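Local coordinates for Low molecular weight phosphotyrosine phosphatase family protein (PDB 5GOT) that probably hydrolyses phosphotyrosine in proteins, as a low molecular weight protein tyrosine phosphatase of Streptococcus pyogenes, at residues 83-88 with 106-111. Numbering follows the deposited sequence.
Sequences IGMDSD and YLFREG
Tyr106 pairs with Ile83 and Leu107 with Gly84 where the parallel strands 81-84 and 105-107, joined by helix 87-96 in a beta-alpha-beta crossover, reach their C-terminal ends. Strand 105-107 forms one border of the four-stranded parallel sheet of this phosphatase fold. At Tyr106 the carbonyl O accepts the N-H of Gly84 (N to O 2.8 Å) and also receives a CA-H...O contact from Ile83, while Tyr106 CB lies more loosely beside Ile83 CG1, 4.2 Å away. Leu107 projects from the face opposite to that of Ile83 and Tyr106. With CG anti to the backbone N (chi1 -179°), it sends CD1 to the start of the helix, 3.4 Å from Asp86 C and 3.6 Å from Ser87 N. Asp86 itself is the N-cap, and its OD2 makes a salt bridge with Arg14. One residue past the strand, Phe108 extends the pairing through its N-H to Gly84 O (N to O 2.8 Å), so Gly84 is gripped at both its N and its O. Ile83 CG2 packs on Phe108 CA (3.4 Å) and CB, near the ring plane at its edge; the Phe108 carbonyl O accepts a hydrogen bond from Trp136 NE1 of helix 122-140. The Phe108 side chain runs alongside that of Met85, which also touches helix 14-23. Bent at chi2 and chi3 (-51° and -67°), Met85 makes a Met-aromatic contact, SD lying obliquely to the ring and CE sitting over one face in a CH-pi contact, 3.7 Å from the centroid of the Phe108 ring.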
ATOM      1  N   ILE A  83      -4.581   3.922  -2.617  1.00 19.29           N
ATOM      2  CA  ILE A  83      -5.125   3.520  -1.329  1.00 18.64           C
ATOM      3  C   ILE A  83      -4.207   4.088  -0.251  1.00 20.11           C
ATOM      4  O   ILE A  83      -3.058   3.665  -0.124  1.00 20.07           O
ATOM      5  CB  ILE A  83      -5.252   1.991  -1.228  1.00 22.29           C
ATOM      6  CG1 ILE A  83      -6.125   1.451  -2.371  1.00 21.63           C
ATOM      7  CG2 ILE A  83      -5.806   1.569   0.123  1.00 17.85           C
ATOM      8  CD1 ILE A  83      -6.225  -0.056  -2.432  1.00 19.88           C
ATOM      9  N   GLY A  84      -4.707   5.064   0.502  1.00 19.37           N
ATOM     10  CA  GLY A  84      -3.916   5.683   1.549  1.00 18.89           C
ATOM     11  C   GLY A  84      -4.033   4.898   2.846  1.00 19.21           C
ATOM     12  O   GLY A  84      -5.080   4.341   3.166  1.00 17.96           O
ATOM     13  N   MET A  85      -2.921   4.839   3.594  1.00 18.66           N
ATOM     14  CA  MET A  85      -2.881   3.968   4.760  1.00 19.39           C
ATOM     15  C   MET A  85      -3.611   4.551   5.966  1.00 20.36           C
ATOM     16  O   MET A  85      -4.044   3.782   6.835  1.00 22.40           O
ATOM     17  CB  MET A  85      -1.419   3.617   5.101  1.00 19.04           C
ATOM     18  CG  MET A  85      -0.692   2.887   3.959  1.00 17.64           C
ATOM     19  SD  MET A  85      -1.577   1.434   3.274  1.00 21.60           S
ATOM     20  CE  MET A  85      -1.512   0.316   4.692  1.00 20.85           C
ATOM     21  N   ASP A  86      -3.767   5.874   6.047  1.00 20.77           N
ATOM     22  CA  ASP A  86      -4.619   6.486   7.063  1.00 23.76           C
ATOM     23  C   ASP A  86      -5.256   7.737   6.467  1.00 24.75           C
ATOM     24  O   ASP A  86      -4.954   8.136   5.341  1.00 20.88           O
ATOM     25  CB  ASP A  86      -3.853   6.788   8.377  1.00 29.86           C
ATOM     26  CG  ASP A  86      -2.787   7.904   8.241  1.00 28.76           C
ATOM     27  OD1 ASP A  86      -2.902   8.803   7.383  1.00 27.14           O
ATOM     28  OD2 ASP A  86      -1.824   7.895   9.047  1.00 30.80           O
ATOM     29  N   SER A  87      -6.145   8.364   7.246  1.00 25.07           N
ATOM     30  CA  SER A  87      -6.942   9.467   6.718  1.00 28.66           C
ATOM     31  C   SER A  87      -6.080  10.665   6.348  1.00 31.88           C
ATOM     32  O   SER A  87      -6.444  11.429   5.447  1.00 31.36           O
ATOM     33  CB  SER A  87      -8.010   9.880   7.729  1.00 30.84           C
ATOM     34  OG  SER A  87      -7.410  10.422   8.887  1.00 37.36           O
ATOM     35  N   ASP A  88      -4.953  10.865   7.038  1.00 32.07           N
ATOM     36  CA  ASP A  88      -4.035  11.932   6.639  1.00 32.24           C
ATOM     37  C   ASP A  88      -3.506  11.701   5.232  1.00 26.44           C
ATOM     38  O   ASP A  88      -3.412  12.642   4.434  1.00 26.77           O
ATOM     39  CB  ASP A  88      -2.864  12.047   7.619  1.00 31.09           C
ATOM     40  CG  ASP A  88      -3.289  12.513   9.001  1.00 39.69           C
ATOM     41  OD1 ASP A  88      -4.233  13.327   9.091  1.00 42.15           O
ATOM     42  OD2 ASP A  88      -2.662  12.071   9.994  1.00 39.62           O
ATOM     43  N   TYR A 106      -8.832   5.876  -1.902  1.00 23.92           N
ATOM     44  CA  TYR A 106      -9.488   5.049  -0.898  1.00 19.42           C
ATOM     45  C   TYR A 106      -8.682   5.036   0.394  1.00 21.21           C
ATOM     46  O   TYR A 106      -7.460   5.196   0.389  1.00 21.98           O
ATOM     47  CB  TYR A 106      -9.631   3.582  -1.349  1.00 19.91           C
ATOM     48  CG  TYR A 106     -10.447   3.331  -2.613  1.00 23.42           C
ATOM     49  CD1 TYR A 106      -9.902   3.569  -3.871  1.00 22.91           C
ATOM     50  CD2 TYR A 106     -11.737   2.803  -2.543  1.00 24.54           C
ATOM     51  CE1 TYR A 106     -10.626   3.323  -5.028  1.00 22.31           C
ATOM     52  CE2 TYR A 106     -12.476   2.549  -3.709  1.00 23.43           C
ATOM     53  CZ  TYR A 106     -11.903   2.806  -4.941  1.00 24.01           C
ATOM     54  OH  TYR A 106     -12.592   2.567  -6.117  1.00 27.51           O
ATOM     55  N   LEU A 107      -9.376   4.802   1.499  1.00 19.04           N
ATOM     56  CA  LEU A 107      -8.732   4.521   2.774  1.00 20.68           C
ATOM     57  C   LEU A 107      -8.484   3.020   2.895  1.00 21.73           C
ATOM     58  O   LEU A 107      -9.393   2.217   2.669  1.00 21.43           O
ATOM     59  CB  LEU A 107      -9.603   5.012   3.931  1.00 20.74           C
ATOM     60  CG  LEU A 107      -9.020   4.802   5.332  1.00 21.57           C
ATOM     61  CD1 LEU A 107      -7.746   5.609   5.498  1.00 19.38           C
ATOM     62  CD2 LEU A 107     -10.050   5.215   6.379  1.00 25.07           C
ATOM     63  N   PHE A 108      -7.255   2.650   3.280  1.00 18.46           N
ATOM     64  CA  PHE A 108      -6.883   1.238   3.351  1.00 18.87           C
ATOM     65  C   PHE A 108      -7.838   0.417   4.213  1.00 22.12           C
ATOM     66  O   PHE A 108      -8.201  -0.704   3.838  1.00 20.90           O
ATOM     67  CB  PHE A 108      -5.449   1.093   3.878  1.00 16.13           C
ATOM     68  CG  PHE A 108      -4.979  -0.328   3.946  1.00 17.34           C
ATOM     69  CD1 PHE A 108      -4.456  -0.951   2.821  1.00 20.20           C
ATOM     70  CD2 PHE A 108      -5.031  -1.036   5.146  1.00 19.97           C
ATOM     71  CE1 PHE A 108      -4.014  -2.266   2.877  1.00 18.81           C
ATOM     72  CE2 PHE A 108      -4.589  -2.342   5.212  1.00 20.38           C
ATOM     73  CZ  PHE A 108      -4.086  -2.965   4.071  1.00 20.06           C
ATOM     74  N   ARG A 109      -8.225   0.935   5.378  1.00 17.40           N
ATOM     75  CA  ARG A 109      -9.174   0.242   6.231  1.00 24.59           C
ATOM     76  C   ARG A 109      -9.854   1.271   7.122  1.00 24.70           C
ATOM     77  O   ARG A 109      -9.219   2.221   7.582  1.00 25.44           O
ATOM     78  CB  ARG A 109      -8.494  -0.857   7.074  1.00 29.23           C
ATOM     79  CG  ARG A 109      -7.615  -0.340   8.204  1.00 30.80           C
ATOM     80  CD  ARG A 109      -6.952  -1.492   8.993  1.00 32.37           C
ATOM     81  NE  ARG A 109      -7.914  -2.391   9.628  1.00 34.88           N
ATOM     82  CZ  ARG A 109      -8.437  -2.200  10.839  1.00 38.45           C
ATOM     83  NH1 ARG A 109      -8.105  -1.129  11.546  1.00 37.69           N
ATOM     84  NH2 ARG A 109      -9.302  -3.074  11.342  1.00 40.52           N
ATOM     85  N   GLU A 110     -11.152   1.088   7.340  1.00 27.61           N
ATOM     86  CA  GLU A 110     -11.891   2.021   8.179  1.00 29.22           C
ATOM     87  C   GLU A 110     -11.315   2.032   9.590  1.00 26.09           C
ATOM     88  O   GLU A 110     -10.991   0.983  10.153  1.00 30.95           O
ATOM     89  CB  GLU A 110     -13.374   1.643   8.188  1.00 26.68           C
ATOM     90  CG  GLU A 110     -14.019   1.856   6.817  1.00 22.29           C
ATOM     91  CD  GLU A 110     -13.956   3.306   6.385  1.00 23.83           C
ATOM     92  OE1 GLU A 110     -14.499   4.166   7.105  1.00 23.60           O
ATOM     93  OE2 GLU A 110     -13.344   3.603   5.329  1.00 24.73           O
ATOM     94  N   GLY A 111     -11.167   3.234  10.147  1.00 27.93           N
ATOM     95  CA  GLY A 111     -10.425   3.421  11.387  1.00 39.40           C
ATOM     96  C   GLY A 111      -8.929   3.624  11.197  1.00 43.47           C
ATOM     97  O   GLY A 111      -8.310   4.450  11.880  1.00 48.21           O
TER